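Diaminopimelate decarboxylase (Methanocaldococcus jannaschii, PDB 1TWI) catalyses the pyridoxal 5'-phosphate-dependent decarboxylation of meso-diaminopimelate to L-lysine, the last step of lysine biosynthesis by the diaminopimelate pathway, working as a homodimer. Local coordinates at residues F14-Y19 / V404-K409. Numbering follows the deposited sequence.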
loop_
_atom_site.group_PDB
_atom_site.type_symbol
_atom_site.label_atom_id
_atom_site.label_comp_id
_atom_site.label_asym_id
_atom_site.label_seq_id
_atom_site.Cartn_x
_atom_site.Cartn_y
_atom_site.Cartn_z
ATOM N N PHE A 14 -11.668 -26.183 -9.667
ATOM C CA PHE A 14 -10.582 -25.422 -10.300
ATOM C C PHE A 14 -9.213 -26.038 -9.989
ATOM O O PHE A 14 -8.911 -26.369 -8.832
ATOM C CB PHE A 14 -10.643 -23.962 -9.785
ATOM C CG PHE A 14 -9.603 -23.023 -10.397
ATOM C CD1 PHE A 14 -9.539 -22.836 -11.765
ATOM C CD2 PHE A 14 -8.763 -22.255 -9.572
ATOM C CE1 PHE A 14 -8.637 -21.855 -12.341
ATOM C CE2 PHE A 14 -7.865 -21.292 -10.123
ATOM C CZ PHE A 14 -7.815 -21.102 -11.516
ATOM N N PHE A 15 -8.364 -26.137 -11.013
ATOM C CA PHE A 15 -6.995 -26.682 -10.881
ATOM C C PHE A 15 -5.916 -25.706 -11.373
ATOM O O PHE A 15 -6.155 -24.981 -12.345
ATOM C CB PHE A 15 -6.843 -28.003 -11.690
ATOM C CG PHE A 15 -7.523 -29.218 -11.000
ATOM C CD1 PHE A 15 -8.910 -29.353 -11.007
ATOM C CD2 PHE A 15 -6.765 -30.166 -10.341
ATOM C CE1 PHE A 15 -9.539 -30.442 -10.357
ATOM C CE2 PHE A 15 -7.369 -31.279 -9.679
ATOM C CZ PHE A 15 -8.749 -31.415 -9.689
ATOM N N ILE A 16 -4.740 -25.703 -10.728
ATOM C CA ILE A 16 -3.609 -24.856 -11.170
ATOM C C ILE A 16 -2.468 -25.831 -11.309
ATOM O O ILE A 16 -2.092 -26.481 -10.317
ATOM C CB ILE A 16 -3.215 -23.760 -10.108
ATOM C CG1 ILE A 16 -4.438 -22.847 -9.853
ATOM C CG2 ILE A 16 -1.916 -22.977 -10.626
ATOM C CD1 ILE A 16 -4.428 -22.092 -8.538
ATOM N N ASP A 17 -1.931 -25.966 -12.523
ATOM C CA ASP A 17 -0.859 -26.923 -12.774
ATOM C C ASP A 17 -1.215 -28.345 -12.362
ATOM O O ASP A 17 -0.335 -29.129 -11.968
ATOM C CB ASP A 17 0.421 -26.525 -12.063
ATOM C CG ASP A 17 1.105 -25.372 -12.745
ATOM O OD1 ASP A 17 1.088 -25.317 -13.996
ATOM O OD2 ASP A 17 1.687 -24.531 -12.038
ATOM N N GLY A 18 -2.503 -28.677 -12.446
ATOM C CA GLY A 18 -2.883 -30.024 -12.059
ATOM C C GLY A 18 -3.184 -30.199 -10.564
ATOM O O GLY A 18 -3.606 -31.303 -10.164
ATOM N N TYR A 19 -2.969 -29.160 -9.745
ATOM C CA TYR A 19 -3.278 -29.282 -8.315
ATOM C C TYR A 19 -4.655 -28.680 -7.986
ATOM O O TYR A 19 -4.982 -27.572 -8.387
ATOM C CB TYR A 19 -2.188 -28.595 -7.500
ATOM C CG TYR A 19 -0.828 -29.209 -7.748
ATOM C CD1 TYR A 19 -0.435 -30.390 -7.086
ATOM C CD2 TYR A 19 0.075 -28.640 -8.661
ATOM C CE1 TYR A 19 0.841 -30.982 -7.333
ATOM C CE2 TYR A 19 1.323 -29.237 -8.908
ATOM C CZ TYR A 19 1.684 -30.401 -8.229
ATOM O OH TYR A 19 2.928 -30.964 -8.429
ATOM N N VAL A 404 2.605 -20.368 -2.235
ATOM C CA VAL A 404 3.160 -21.649 -2.632
ATOM C C VAL A 404 3.468 -21.564 -4.131
ATOM O O VAL A 404 2.915 -20.686 -4.853
ATOM C CB VAL A 404 2.191 -22.846 -2.403
ATOM C CG1 VAL A 404 1.998 -23.099 -0.904
ATOM C CG2 VAL A 404 0.800 -22.579 -3.046
ATOM N N LEU A 405 4.372 -22.445 -4.572
ATOM C CA LEU A 405 4.777 -22.572 -5.963
ATOM C C LEU A 405 4.289 -23.958 -6.424
ATOM O O LEU A 405 4.584 -24.972 -5.759
ATOM C CB LEU A 405 6.308 -22.516 -6.116
ATOM C CG LEU A 405 6.801 -22.619 -7.582
ATOM C CD1 LEU A 405 6.647 -21.311 -8.366
ATOM C CD2 LEU A 405 8.237 -23.055 -7.570
ATOM N N THR A 406 3.491 -24.001 -7.503
ATOM C CA THR A 406 3.015 -25.273 -8.035
ATOM C C THR A 406 3.972 -25.539 -9.168
ATOM O O THR A 406 4.206 -24.678 -10.021
ATOM C CB THR A 406 1.547 -25.212 -8.570
ATOM O OG1 THR A 406 1.413 -24.091 -9.449
ATOM C CG2 THR A 406 0.554 -25.122 -7.421
ATOM N N SER A 407 4.481 -26.761 -9.187
ATOM C CA SER A 407 5.528 -27.179 -10.098
ATOM C C SER A 407 5.326 -28.655 -10.462
ATOM O O SER A 407 4.598 -29.380 -9.766
ATOM C CB SER A 407 6.861 -27.002 -9.346
ATOM O OG SER A 407 7.935 -27.732 -9.920
ATOM N N LYS A 408 5.918 -29.090 -11.560
ATOM C CA LYS A 408 5.803 -30.500 -11.906
ATOM C C LYS A 408 6.412 -31.323 -10.750
ATOM O O LYS A 408 6.015 -32.471 -10.496
ATOM C CB LYS A 408 6.575 -30.779 -13.204
ATOM C CG LYS A 408 5.791 -30.394 -14.417
ATOM C CD LYS A 408 6.670 -30.375 -15.650
ATOM C CE LYS A 408 5.836 -30.199 -16.928
ATOM N NZ LYS A 408 4.776 -29.172 -16.724
ATOM N N LYS A 409 7.355 -30.729 -10.024
ATOM C CA LYS A 409 8.017 -31.423 -8.909
ATOM C C LYS A 409 7.202 -31.580 -7.630
ATOM O O LYS A 409 7.580 -32.355 -6.751
ATOM C CB LYS A 409 9.299 -30.686 -8.543
ATOM C CG LYS A 409 10.230 -30.417 -9.700
ATOM C CD LYS A 409 11.319 -31.417 -9.710
ATOM C CE LYS A 409 12.386 -31.055 -10.712
ATOM N NZ LYS A 409 13.418 -32.135 -10.568
#
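D17 and Y19 reach from a β-hairpin turn near the N-terminus onto T406 and S407, a side-chain contact that joins the small antiparallel sheet of strands 7-10, 13-16 and 19-20 to strand 402-407 of the mixed β-sheet of this class-II decarboxylase. The type I' turn from I16 to Y19 is closed by paired backbone bonds, I16 N to Y19 O (3.0 Å) and Y19 N to I16 O. Its two middle residues have positive phi: D17, at 55°, is of a type that tolerates this, and at G18 a side chain would press on the preceding carbonyl, which suits glycine. The T406 side chain lies between those of D17 and Y19, and threonine serves both with a hydroxyl and a methyl. OG1 donates to the anti lone pair of D17 OD2 at 2.6 Å, and that carboxylate oxygen is also hydrogen-bonded to S36 OG on strand 32-36. A chi1 of 50° turns OG1 toward D17 and CG2 toward Y19; CB and CG2 slide past the ring, CB 3.7 Å from CD2, while I16 CG2 meets OG1 at 3.7 Å. Just beyond, S407 OG accepts from K409 N, forming an ST turn, and is also hydrogen-bonded to E37 OE2. Tyrosine suits its place because the ring packs against T406 and still carries a hydroxyl to the next residue: Y19 OH donates to S407 O at 2.7 Å, almost straight in line with the carbonyl (C=O...O angle 176°).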